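Local coordinates for protein probable acetyltransferases (Chromobacterium violaceum, PDB 3PZJ) that probably transfers acetyl groups from acetyl-CoA as a member of the GNAT acetyltransferase family, perhaps to the N termini of proteins, at residues 44-49 and 81-86; 50-55 and 102-107; 54-59 and 126-131; 92-97 and 108-113. All coordinates share one frame; numbering follows the deposited sequence.

Helix 46-58, which follows the first strands, is where three of the contacts begin, at it or just before it. Interaction 1 closes its loop at 81-86, joining the start of this helix to helix 75-87. Interaction 2 runs from 50-55 to 102-107, so it crosses interaction 1, and it sets the middle of the helix on the start of a strand. Interaction 3 shares residues 54-55 with interaction 2, crosses interaction 1, and closes last, at 126-131. Interaction 4 opens at 92-97 and closes at 108-113 as a beta hairpin; interaction 2 crosses it and the span of interaction 3 contains it. Together they fasten two helices to three consecutive strands of the central sheet.

Interaction 1: residues 44-49 and 81-86; sequences LDAPRH and WLALTV. With NA (sodium ion), chain C.
Leu82 makes the main approach to residues 44-49. Its CB lies 3.6 Å from the CB of Ala46, a spacing that suits the small methyl group at the start of helix 46-58, and its CD1 rests on the backbone of the same alanine. Its CD2 meets CD1 of Leu44 at 3.9 Å, the two leucines crossing at about a right angle. Leu44 reaches this point because its CG swings to the far side from the backbone N (chi1 -172°), sending the branched end toward helix 75-87. Next comes Ala83, whose CB is 4.2 Å from Ala46 CB; with alanine on both helices the backbones can draw close, 5.4 Å between CA atoms. Thr85 turns back into its own helix: OG1 bonds to Trp81 O at 2.8 Å, standing 38° out of the carbonyl plane, while Thr85 N reaches the same oxygen from the opposite face, so the buried hydroxyl is satisfied locally. Val86 has two roles. Its CG2 loosely touches Leu44 CD2 at 4.4 Å, and its carbonyl O binds the sodium ion at 2.2 Å, together with two waters and the carbonyls of Gln88 and Thr91. Both helices lie over strand 92-98, Leu82 and Val86 touching Leu93 and His49 touching Val95; loop residue Leu44 bonds to Leu93 by its backbone and touches Val95, and Phe107 in strand 106-114 receives Leu44 and Trp81.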
loop_
_atom_site.group_PDB
_atom_site.type_symbol
_atom_site.label_atom_id
_atom_site.label_comp_id
_atom_site.label_asym_id
_atom_site.label_seq_id
_atom_site.Cartn_x
_atom_site.Cartn_y
_atom_site.Cartn_z
ATOM N N LEU A 44 12.246 4.641 19.047
ATOM C CA LEU A 44 13.563 4.794 18.552
ATOM C C LEU A 44 13.843 6.297 18.549
ATOM O O LEU A 44 13.010 7.111 18.191
ATOM C CB LEU A 44 13.728 4.117 17.153
ATOM C CG LEU A 44 15.172 4.088 16.650
ATOM C CD1 LEU A 44 15.498 2.786 15.873
ATOM C CD2 LEU A 44 15.280 5.252 15.817
ATOM N N ASP A 45 15.051 6.639 18.904
ATOM C CA ASP A 45 15.493 8.023 18.921
ATOM C C ASP A 45 16.676 8.065 17.932
ATOM O O ASP A 45 17.747 7.772 18.279
ATOM C CB ASP A 45 15.847 8.383 20.353
ATOM C CG ASP A 45 16.303 9.807 20.516
ATOM O OD1 ASP A 45 16.693 10.463 19.538
ATOM O OD2 ASP A 45 16.358 10.227 21.648
ATOM N N ALA A 46 16.388 8.305 16.667
ATOM C CA ALA A 46 17.335 7.989 15.552
ATOM C C ALA A 46 18.755 8.477 15.846
ATOM O O ALA A 46 19.719 7.693 15.793
ATOM C CB ALA A 46 16.809 8.550 14.183
ATOM N N PRO A 47 18.884 9.740 16.226
ATOM C CA PRO A 47 20.231 10.238 16.537
ATOM C C PRO A 47 20.867 9.740 17.864
ATOM O O PRO A 47 22.115 9.848 18.007
ATOM C CB PRO A 47 20.055 11.767 16.547
ATOM C CG PRO A 47 18.628 12.046 16.241
ATOM C CD PRO A 47 17.853 10.778 16.387
ATOM N N ARG A 48 20.057 9.295 18.829
ATOM C CA ARG A 48 20.641 8.747 20.099
ATOM C C ARG A 48 21.029 7.249 19.962
ATOM O O ARG A 48 22.119 6.846 20.363
ATOM C CB ARG A 48 19.681 8.834 21.262
ATOM C CG ARG A 48 20.154 7.927 22.467
ATOM C CD ARG A 48 19.413 8.220 23.783
ATOM N NE ARG A 48 19.175 6.949 24.504
ATOM C CZ ARG A 48 17.985 6.376 24.694
ATOM N NH1 ARG A 48 16.865 6.956 24.236
ATOM N NH2 ARG A 48 17.909 5.209 25.350
ATOM N N HIS A 49 20.088 6.435 19.484
ATOM C CA HIS A 49 20.212 4.968 19.403
ATOM C C HIS A 49 21.035 4.563 18.184
ATOM O O HIS A 49 21.544 3.424 18.104
ATOM C CB HIS A 49 18.825 4.338 19.172
ATOM C CG HIS A 49 17.964 4.259 20.389
ATOM N ND1 HIS A 49 18.377 3.643 21.559
ATOM C CD2 HIS A 49 16.700 4.682 20.611
ATOM C CE1 HIS A 49 17.399 3.719 22.451
ATOM N NE2 HIS A 49 16.386 4.374 21.913
ATOM N N TRP A 81 19.503 7.697 7.243
ATOM C CA TRP A 81 18.442 6.729 6.856
ATOM C C TRP A 81 17.401 6.568 7.936
ATOM O O TRP A 81 16.186 6.603 7.669
ATOM C CB TRP A 81 19.051 5.352 6.433
ATOM C CG TRP A 81 18.006 4.401 6.124
ATOM C CD1 TRP A 81 17.245 4.327 4.986
ATOM C CD2 TRP A 81 17.519 3.426 6.990
ATOM N NE1 TRP A 81 16.338 3.301 5.101
ATOM C CE2 TRP A 81 16.461 2.762 6.333
ATOM C CE3 TRP A 81 17.855 3.050 8.290
ATOM C CZ2 TRP A 81 15.788 1.706 6.903
ATOM C CZ3 TRP A 81 17.152 2.012 8.875
ATOM C CH2 TRP A 81 16.125 1.348 8.167
ATOM N N LEU A 82 17.830 6.414 9.194
ATOM C CA LEU A 82 16.908 6.181 10.282
ATOM C C LEU A 82 16.028 7.321 10.450
ATOM O O LEU A 82 14.819 7.145 10.536
ATOM C CB LEU A 82 17.588 6.018 11.685
ATOM C CG LEU A 82 17.966 4.643 12.171
ATOM C CD1 LEU A 82 18.654 4.798 13.494
ATOM C CD2 LEU A 82 16.776 3.596 12.245
ATOM N N ALA A 83 16.633 8.514 10.512
ATOM C CA ALA A 83 15.913 9.754 10.703
ATOM C C ALA A 83 14.901 9.989 9.615
ATOM O O ALA A 83 13.794 10.296 9.954
ATOM C CB ALA A 83 16.872 10.926 10.778
ATOM N N LEU A 84 15.256 9.870 8.333
ATOM C CA LEU A 84 14.289 10.022 7.235
ATOM C C LEU A 84 13.206 8.912 7.243
ATOM O O LEU A 84 12.033 9.152 6.859
ATOM C CB LEU A 84 14.998 10.028 5.872
ATOM C CG LEU A 84 16.008 11.141 5.623
ATOM C CD1 LEU A 84 16.760 11.007 4.303
ATOM C CD2 LEU A 84 15.277 12.492 5.709
ATOM N N THR A 85 13.548 7.703 7.681
ATOM C CA THR A 85 12.494 6.661 7.772
ATOM C C THR A 85 11.426 7.002 8.869
ATOM O O THR A 85 10.206 6.944 8.633
ATOM C CB THR A 85 13.117 5.281 8.053
ATOM O OG1 THR A 85 14.024 4.946 6.995
ATOM C CG2 THR A 85 12.090 4.198 8.169
ATOM N N VAL A 86 11.899 7.352 10.057
ATOM C CA VAL A 86 11.019 7.690 11.169
ATOM C C VAL A 86 10.298 9.025 11.004
ATOM O O VAL A 86 9.198 9.237 11.542
ATOM C CB VAL A 86 11.858 7.693 12.479
ATOM C CG1 VAL A 86 11.077 8.276 13.602
ATOM C CG2 VAL A 86 12.227 6.233 12.789
HETATM NA NA NA C . 7.165 8.554 12.001
HETATM O O HOH W 1 7.488 8.222 14.389
HETATM O O HOH W 2 5.963 10.446 12.633
#

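Interaction 2: residues 50-55 and 102-107; sequences GAALFR and DQALGF
Leu53 is the side chain by which helix 46-58 of this GNAT fold sits on residues 104-107, the segment that leads into strand 106-114. Its CB does not itself aim at the strand. The first torsion (chi1 -74°) sets CG opposite the carbonyl carbon and beside the backbone N, and from there the branched end comes closer. CD1 meets CD2 of Phe107 at 4.1 Å and also packs on Leu44 CD1. CD2 is the busier methyl: it rests on the carbonyl of Gly106, 3.8 Å from Gly106 O. The same CD2 lies 3.9 Å from the CB of Ala104 and approaches the Phe107 ring obliquely. A leucine suits the place because its two methyls can spread over a methyl, a peptide and an aromatic ring at once. Glycine suits position 106 for its backbone angles (phi 162°, psi -168°), which other residues rarely adopt. Phe107, with CG between its backbone N and carbonyl carbon, extends its ring toward the helices, while its backbone bonds to Asn126 of the next strand. Val95 of strand 92-98 lies against both Leu53 and Ala104. At the rim of the contact two small residues meet: Ala52 CB stands 4.4 Å from Ala104 CB.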
loop_
_atom_site.group_PDB
_atom_site.type_symbol
_atom_site.label_atom_id
_atom_site.label_comp_id
_atom_site.label_asym_id
_atom_site.label_seq_id
_atom_site.Cartn_x
_atom_site.Cartn_y
_atom_site.Cartn_z
ATOM N N GLY A 50 21.154 5.500 17.255
ATOM C CA GLY A 50 21.783 5.334 15.951
ATOM C C GLY A 50 23.145 4.636 15.916
ATOM O O GLY A 50 23.318 3.683 15.164
ATOM N N ALA A 51 24.139 5.141 16.653
ATOM C CA ALA A 51 25.507 4.548 16.602
ATOM C C ALA A 51 25.545 3.114 17.136
ATOM O O ALA A 51 26.184 2.262 16.547
ATOM C CB ALA A 51 26.530 5.447 17.361
ATOM N N ALA A 52 24.766 2.836 18.177
ATOM C CA ALA A 52 24.694 1.490 18.713
ATOM C C ALA A 52 24.104 0.560 17.692
ATOM O O ALA A 52 24.597 -0.572 17.518
ATOM C CB ALA A 52 23.925 1.432 19.991
ATOM N N LEU A 53 23.038 0.999 17.024
ATOM C CA LEU A 53 22.390 0.107 16.057
ATOM C C LEU A 53 23.304 -0.092 14.881
ATOM O O LEU A 53 23.363 -1.169 14.353
ATOM C CB LEU A 53 21.038 0.683 15.587
ATOM C CG LEU A 53 19.948 0.575 16.666
ATOM C CD1 LEU A 53 18.780 1.463 16.202
ATOM C CD2 LEU A 53 19.484 -0.873 16.951
ATOM N N PHE A 54 23.999 0.968 14.450
ATOM C CA PHE A 54 24.922 0.822 13.348
ATOM C C PHE A 54 25.925 -0.295 13.618
ATOM O O PHE A 54 26.148 -1.148 12.771
ATOM C CB PHE A 54 25.655 2.143 13.136
ATOM C CG PHE A 54 26.711 2.081 12.095
ATOM C CD1 PHE A 54 26.388 1.843 10.796
ATOM C CD2 PHE A 54 28.040 2.155 12.435
ATOM C CE1 PHE A 54 27.303 1.769 9.852
ATOM C CE2 PHE A 54 28.993 2.060 11.457
ATOM C CZ PHE A 54 28.613 1.884 10.158
ATOM N N ARG A 55 26.539 -0.261 14.798
ATOM C CA ARG A 55 27.608 -1.234 15.191
ATOM C C ARG A 55 27.089 -2.629 15.158
ATOM O O ARG A 55 27.818 -3.532 14.820
ATOM C CB ARG A 55 28.094 -0.987 16.589
ATOM C CG ARG A 55 28.917 0.237 16.658
ATOM C CD ARG A 55 29.480 0.444 18.088
ATOM N NE ARG A 55 29.592 1.868 18.322
ATOM C CZ ARG A 55 28.859 2.594 19.168
ATOM N NH1 ARG A 55 27.952 2.047 19.983
ATOM N NH2 ARG A 55 29.084 3.899 19.221
ATOM N N ASP A 102 19.205 -0.817 28.553
ATOM C CA ASP A 102 19.389 0.183 27.505
ATOM C C ASP A 102 20.239 -0.344 26.334
ATOM O O ASP A 102 20.624 0.430 25.445
ATOM C CB ASP A 102 20.038 1.457 28.094
ATOM C CG ASP A 102 21.366 1.179 28.793
ATOM O OD1 ASP A 102 21.910 2.101 29.435
ATOM O OD2 ASP A 102 21.863 0.040 28.715
ATOM N N GLN A 103 20.563 -1.646 26.346
ATOM C CA GLN A 103 21.425 -2.238 25.327
ATOM C C GLN A 103 20.597 -2.643 24.112
ATOM O O GLN A 103 19.791 -3.565 24.177
ATOM C CB GLN A 103 22.214 -3.447 25.861
ATOM C CG GLN A 103 23.029 -4.116 24.763
ATOM C CD GLN A 103 24.247 -4.919 25.189
ATOM O OE1 GLN A 103 24.949 -4.587 26.161
ATOM N NE2 GLN A 103 24.536 -5.974 24.409
ATOM N N ALA A 104 20.803 -1.939 23.009
ATOM C CA ALA A 104 20.037 -2.165 21.762
ATOM C C ALA A 104 20.406 -3.487 21.209
ATOM O O ALA A 104 21.569 -3.736 21.064
ATOM C CB ALA A 104 20.355 -1.071 20.733
ATOM N N LEU A 105 19.438 -4.380 20.978
ATOM C CA LEU A 105 19.700 -5.685 20.340
ATOM C C LEU A 105 19.168 -5.814 18.896
ATOM O O LEU A 105 19.437 -6.778 18.202
ATOM C CB LEU A 105 19.031 -6.774 21.132
ATOM C CG LEU A 105 19.443 -6.860 22.583
ATOM C CD1 LEU A 105 18.472 -7.883 23.223
ATOM C CD2 LEU A 105 20.914 -7.268 22.614
ATOM N N GLY A 106 18.425 -4.810 18.461
ATOM C CA GLY A 106 18.012 -4.643 17.038
ATOM C C GLY A 106 16.853 -3.680 17.034
ATOM O O GLY A 106 16.569 -3.058 18.065
ATOM N N PHE A 107 16.177 -3.588 15.906
ATOM C CA PHE A 107 15.020 -2.745 15.784
ATOM C C PHE A 107 13.959 -3.308 14.881
ATOM O O PHE A 107 14.193 -4.229 14.187
ATOM C CB PHE A 107 15.376 -1.317 15.396
ATOM C CG PHE A 107 15.938 -1.161 14.016
ATOM C CD1 PHE A 107 15.165 -0.694 13.012
ATOM C CD2 PHE A 107 17.243 -1.444 13.748
ATOM C CE1 PHE A 107 15.669 -0.528 11.795
ATOM C CE2 PHE A 107 17.748 -1.284 12.526
ATOM C CZ PHE A 107 16.969 -0.835 11.550
#

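Interaction 3: residues 54-59 and 126-131; sequences FRLFAG and NFSPAL
Leu56 and Phe57, near the end of helix 46-58, carry the contact with residues 126-131, and they do so differently. The carbon-to-carbon part belongs to Leu56, which straddles Ser128: its CG is 3.5 Å from Ser128 CB, and its two methyls flank the same carbon, CD2 at 3.8 Å and CD1 at 3.9 Å. The small CB of serine fits between the leucine branches.

The second kind is ring edge against backbone. Phe57 sets CG opposite its carbonyl carbon (chi1 -55°), which brings the far end of the ring to the strand. CZ lies 3.5 Å from Asn126 O and CE1 lies 3.8 Å from Phe127 C, both near the plane of the ring, so the C-H rim rather than a face meets the peptides. CZ also touches the CB of Asn126 at 4.0 Å. Elsewhere around this ring Trp64 meets it edge-to-face.

Polar bonds lie within the second segment or reach outside the pair. Asn126 is buried, yet its amide is well satisfied: OD1 bonds to His63, and ND2 to the backbone of His124 and to the hydroxyl of Tyr69. Ser128 OG bonds to the carbonyl of Leu105 and takes a weak bond from Leu131 N.

Here strand 119-127 gives way to the connection to helix 135-150. This strand-loop-helix unit is the hallmark of the GNAT fold: residues 126-131 lead into the loop that in relatives binds the pyrophosphate of acetyl-CoA, and the same role is probable here.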
loop_
_atom_site.group_PDB
_atom_site.type_symbol
_atom_site.label_atom_id
_atom_site.label_comp_id
_atom_site.label_asym_id
_atom_site.label_seq_id
_atom_site.Cartn_x
_atom_site.Cartn_y
_atom_site.Cartn_z
ATOM N N PHE A 54 23.999 0.968 14.450
ATOM C CA PHE A 54 24.922 0.822 13.348
ATOM C C PHE A 54 25.925 -0.295 13.618
ATOM O O PHE A 54 26.148 -1.148 12.771
ATOM C CB PHE A 54 25.655 2.143 13.136
ATOM C CG PHE A 54 26.711 2.081 12.095
ATOM C CD1 PHE A 54 26.388 1.843 10.796
ATOM C CD2 PHE A 54 28.040 2.155 12.435
ATOM C CE1 PHE A 54 27.303 1.769 9.852
ATOM C CE2 PHE A 54 28.993 2.060 11.457
ATOM C CZ PHE A 54 28.613 1.884 10.158
ATOM N N ARG A 55 26.539 -0.261 14.798
ATOM C CA ARG A 55 27.608 -1.234 15.191
ATOM C C ARG A 55 27.089 -2.629 15.158
ATOM O O ARG A 55 27.818 -3.532 14.820
ATOM C CB ARG A 55 28.094 -0.987 16.589
ATOM C CG ARG A 55 28.917 0.237 16.658
ATOM C CD ARG A 55 29.480 0.444 18.088
ATOM N NE ARG A 55 29.592 1.868 18.322
ATOM C CZ ARG A 55 28.859 2.594 19.168
ATOM N NH1 ARG A 55 27.952 2.047 19.983
ATOM N NH2 ARG A 55 29.084 3.899 19.221
ATOM N N LEU A 56 25.818 -2.802 15.520
ATOM C CA LEU A 56 25.249 -4.112 15.583
ATOM C C LEU A 56 25.331 -4.863 14.240
ATOM O O LEU A 56 25.494 -6.102 14.235
ATOM C CB LEU A 56 23.808 -4.003 16.041
ATOM C CG LEU A 56 23.153 -5.063 16.851
ATOM C CD1 LEU A 56 23.956 -5.310 18.153
ATOM C CD2 LEU A 56 21.688 -4.505 17.124
ATOM N N PHE A 57 25.237 -4.147 13.111
ATOM C CA PHE A 57 25.214 -4.800 11.807
ATOM C C PHE A 57 26.478 -4.526 10.995
ATOM O O PHE A 57 26.706 -5.195 9.998
ATOM C CB PHE A 57 23.985 -4.360 11.023
ATOM C CG PHE A 57 22.734 -4.581 11.771
ATOM C CD1 PHE A 57 22.216 -5.849 11.903
ATOM C CD2 PHE A 57 22.122 -3.519 12.415
ATOM C CE1 PHE A 57 21.044 -6.023 12.627
ATOM C CE2 PHE A 57 20.995 -3.700 13.166
ATOM C CZ PHE A 57 20.451 -4.900 13.279
ATOM N N ALA A 58 27.269 -3.523 11.435
ATOM C CA ALA A 58 28.474 -3.049 10.722
ATOM C C ALA A 58 29.307 -4.212 10.259
ATOM O O ALA A 58 29.941 -4.153 9.186
ATOM C CB ALA A 58 29.351 -2.163 11.642
ATOM N N GLY A 59 29.317 -5.263 11.064
ATOM C CA GLY A 59 30.138 -6.400 10.807
ATOM C C GLY A 59 29.838 -7.241 9.585
ATOM O O GLY A 59 30.754 -7.502 8.804
ATOM N N ASN A 126 14.911 -5.837 11.879
ATOM C CA ASN A 126 16.385 -5.841 11.807
ATOM C C ASN A 126 16.927 -6.349 13.131
ATOM O O ASN A 126 17.145 -5.553 14.106
ATOM C CB ASN A 126 16.886 -4.432 11.562
ATOM C CG ASN A 126 16.727 -4.006 10.126
ATOM O OD1 ASN A 126 17.595 -4.327 9.330
ATOM N ND2 ASN A 126 15.559 -3.430 9.744
ATOM N N PHE A 127 17.129 -7.670 13.193
ATOM C CA PHE A 127 17.537 -8.305 14.453
ATOM C C PHE A 127 18.987 -8.746 14.352
ATOM O O PHE A 127 19.366 -9.396 13.385
ATOM C CB PHE A 127 16.653 -9.533 14.709
ATOM C CG PHE A 127 15.219 -9.222 15.122
ATOM C CD1 PHE A 127 14.766 -7.945 15.366
ATOM C CD2 PHE A 127 14.329 -10.251 15.274
ATOM C CE1 PHE A 127 13.459 -7.707 15.784
ATOM C CE2 PHE A 127 13.024 -10.000 15.632
ATOM C CZ PHE A 127 12.609 -8.737 15.963
ATOM N N SER A 128 19.768 -8.439 15.373
ATOM C CA SER A 128 21.195 -8.859 15.421
ATOM C C SER A 128 21.256 -10.367 15.432
ATOM O O SER A 128 20.310 -11.013 15.811
ATOM C CB SER A 128 21.837 -8.304 16.690
ATOM O OG SER A 128 21.379 -8.968 17.844
ATOM N N PRO A 129 22.400 -10.964 15.057
ATOM C CA PRO A 129 22.434 -12.445 15.097
ATOM C C PRO A 129 22.128 -13.045 16.514
ATOM O O PRO A 129 21.405 -14.012 16.656
ATOM C CB PRO A 129 23.848 -12.774 14.578
ATOM C CG PRO A 129 24.236 -11.518 13.734
ATOM C CD PRO A 129 23.577 -10.350 14.433
ATOM N N ALA A 130 22.614 -12.400 17.561
ATOM C CA ALA A 130 22.374 -12.816 18.911
ATOM C C ALA A 130 20.901 -12.848 19.275
ATOM O O ALA A 130 20.489 -13.574 20.192
ATOM C CB ALA A 130 23.137 -11.909 19.878
ATOM N N LEU A 131 20.114 -12.032 18.584
ATOM C CA LEU A 131 18.660 -11.946 18.819
ATOM C C LEU A 131 17.883 -12.904 17.925
ATOM O O LEU A 131 16.950 -13.539 18.371
ATOM C CB LEU A 131 18.199 -10.541 18.570
ATOM C CG LEU A 131 16.738 -10.138 18.866
ATOM C CD1 LEU A 131 16.464 -10.242 20.339
ATOM C CD2 LEU A 131 16.548 -8.725 18.417
#

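Interaction 4: residues 92-97 and 108-113; sequences ALYVVC and LGYRQM
Tyr94 N gives a bond of 2.8 Å to Leu108 O, the shortest of four backbone bonds that zip strands 92-98 and 106-114 into an antiparallel beta hairpin of the GNAT sheet. Leu108 N returns a bond to Tyr94 O at 3.0 Å, and Ala92 pairs likewise with Tyr110, N to O in both directions. Between these two hydrogen-bonded pairs lies the non-hydrogen-bonded pair of Leu93 and Gly109. Their CA atoms come within 4.1 Å, which glycine allows because it has no side chain to wedge between the strands; Gly109 CA makes a CA-H...O contact with Ala92 O at 3.2 Å.

Ala92, Tyr94, Leu108 and Tyr110 project from one face of the sheet. The two tyrosines cross obliquely, with CE2 of Tyr94 lying 4.2 Å from CD2 of Tyr110, while Leu108 O lies at the edge of the Tyr94 ring, in its plane. Each hydroxyl is taken up at a distance from the hairpin, Tyr94 OH by the carbonyl of Pro30 and Tyr110 OH by that of Leu144. Tyr110 packs under helix 135-150, whereas Tyr94 lies against Ala29 and Leu41; in both the ring fills an apolar layer and the hydroxyl bonds to a backbone oxygen. Leu93 leans its CD2 over Gly109 N, at 3.9 Å, and touches His124 of strand 119-127. Val96 sends CG2 opposite its own carbonyl carbon, toward Leu108; the packing there is tight, with Val96 CG2 only 3.5 Å from Leu108 CD2.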
loop_
_atom_site.group_PDB
_atom_site.type_symbol
_atom_site.label_atom_id
_atom_site.label_comp_id
_atom_site.label_asym_id
_atom_site.label_seq_id
_atom_site.Cartn_x
_atom_site.Cartn_y
_atom_site.Cartn_z
ATOM N N ALA A 92 6.710 4.113 12.509
ATOM C CA ALA A 92 7.216 4.279 13.879
ATOM C C ALA A 92 8.126 3.113 14.170
ATOM O O ALA A 92 7.745 1.977 13.896
ATOM C CB ALA A 92 6.063 4.300 14.891
ATOM N N LEU A 93 9.310 3.377 14.686
ATOM C CA LEU A 93 10.262 2.303 14.961
ATOM C C LEU A 93 10.605 2.248 16.434
ATOM O O LEU A 93 10.448 3.258 17.144
ATOM C CB LEU A 93 11.562 2.512 14.220
ATOM C CG LEU A 93 11.534 2.481 12.668
ATOM C CD1 LEU A 93 12.966 2.806 12.139
ATOM C CD2 LEU A 93 11.025 1.156 12.158
ATOM N N TYR A 94 11.019 1.065 16.864
ATOM C CA TYR A 94 11.327 0.760 18.267
ATOM C C TYR A 94 12.611 -0.037 18.283
ATOM O O TYR A 94 12.904 -0.813 17.357
ATOM C CB TYR A 94 10.228 -0.071 18.894
ATOM C CG TYR A 94 8.886 0.649 18.870
ATOM C CD1 TYR A 94 8.447 1.408 19.967
ATOM C CD2 TYR A 94 8.093 0.613 17.746
ATOM C CE1 TYR A 94 7.225 2.073 19.920
ATOM C CE2 TYR A 94 6.866 1.258 17.698
ATOM C CZ TYR A 94 6.490 2.054 18.752
ATOM O OH TYR A 94 5.312 2.729 18.735
ATOM N N VAL A 95 13.374 0.162 19.358
ATOM C CA VAL A 95 14.569 -0.551 19.630
ATOM C C VAL A 95 14.265 -1.733 20.629
ATOM O O VAL A 95 13.583 -1.583 21.639
ATOM C CB VAL A 95 15.630 0.372 20.235
ATOM C CG1 VAL A 95 16.836 -0.461 20.585
ATOM C CG2 VAL A 95 16.018 1.460 19.225
ATOM N N VAL A 96 14.775 -2.911 20.283
ATOM C CA VAL A 96 14.565 -4.104 21.072
ATOM C C VAL A 96 15.679 -4.128 22.122
ATOM O O VAL A 96 16.845 -4.166 21.758
ATOM C CB VAL A 96 14.646 -5.321 20.195
ATOM C CG1 VAL A 96 14.468 -6.603 21.079
ATOM C CG2 VAL A 96 13.457 -5.237 19.112
ATOM N N CYS A 97 15.286 -4.109 23.406
ATOM C CA CYS A 97 16.191 -4.243 24.554
ATOM C C CYS A 97 15.694 -5.387 25.413
ATOM O O CYS A 97 14.484 -5.653 25.469
ATOM C CB CYS A 97 16.180 -2.958 25.364
ATOM S SG CYS A 97 16.592 -1.460 24.428
ATOM N N LEU A 108 12.773 -2.725 14.985
ATOM C CA LEU A 108 11.602 -3.053 14.192
ATOM C C LEU A 108 10.485 -2.053 14.449
ATOM O O LEU A 108 10.602 -1.242 15.269
ATOM C CB LEU A 108 11.128 -4.469 14.463
ATOM C CG LEU A 108 10.219 -4.693 15.625
ATOM C CD1 LEU A 108 9.526 -6.025 15.521
ATOM C CD2 LEU A 108 10.914 -4.536 16.884
ATOM N N GLY A 109 9.427 -2.097 13.678
ATOM C CA GLY A 109 8.332 -1.192 13.893
ATOM C C GLY A 109 7.146 -1.364 12.985
ATOM O O GLY A 109 6.963 -2.413 12.461
ATOM N N TYR A 110 6.365 -0.307 12.832
ATOM C CA TYR A 110 5.216 -0.283 11.977
ATOM C C TYR A 110 5.538 0.595 10.767
ATOM O O TYR A 110 6.270 1.616 10.852
ATOM C CB TYR A 110 4.056 0.323 12.737
ATOM C CG TYR A 110 3.634 -0.391 14.027
ATOM C CD1 TYR A 110 3.180 -1.695 14.010
ATOM C CD2 TYR A 110 3.624 0.284 15.258
ATOM C CE1 TYR A 110 2.705 -2.302 15.171
ATOM C CE2 TYR A 110 3.177 -0.351 16.437
ATOM C CZ TYR A 110 2.742 -1.631 16.361
ATOM O OH TYR A 110 2.270 -2.208 17.486
ATOM N N ARG A 111 4.963 0.230 9.626
ATOM C CA ARG A 111 4.938 1.140 8.518
ATOM C C ARG A 111 3.626 1.028 7.812
ATOM O O ARG A 111 2.769 0.162 8.117
ATOM C CB ARG A 111 6.067 0.864 7.544
ATOM C CG ARG A 111 5.969 -0.574 6.959
ATOM C CD ARG A 111 7.288 -0.953 6.163
ATOM N NE ARG A 111 7.561 0.024 5.136
ATOM C CZ ARG A 111 7.079 0.012 3.873
ATOM N NH1 ARG A 111 6.301 -0.967 3.418
ATOM N NH2 ARG A 111 7.387 1.001 3.022
ATOM N N GLN A 112 3.436 1.948 6.901
ATOM C CA GLN A 112 2.167 2.030 6.149
ATOM C C GLN A 112 0.952 2.003 7.132
ATOM O O GLN A 112 0.006 1.289 6.888
ATOM C CB GLN A 112 2.072 0.883 5.101
ATOM C CG GLN A 112 3.160 0.894 4.053
ATOM C CD GLN A 112 3.048 2.088 3.167
ATOM O OE1 GLN A 112 3.824 3.056 3.277
ATOM N NE2 GLN A 112 2.095 2.056 2.307
HETATM N N MSE A 113 1.024 2.737 8.243
HETATM C CA MSE A 113 -0.094 2.850 9.168
HETATM C C MSE A 113 -1.218 3.641 8.462
HETATM O O MSE A 113 -0.979 4.769 7.885
HETATM C CB MSE A 113 0.337 3.570 10.443
HETATM C CG MSE A 113 -0.808 4.022 11.316
HETATM SE SE MSE A 113 -0.096 4.903 12.858
HETATM C CE MSE A 113 1.150 3.540 13.546
#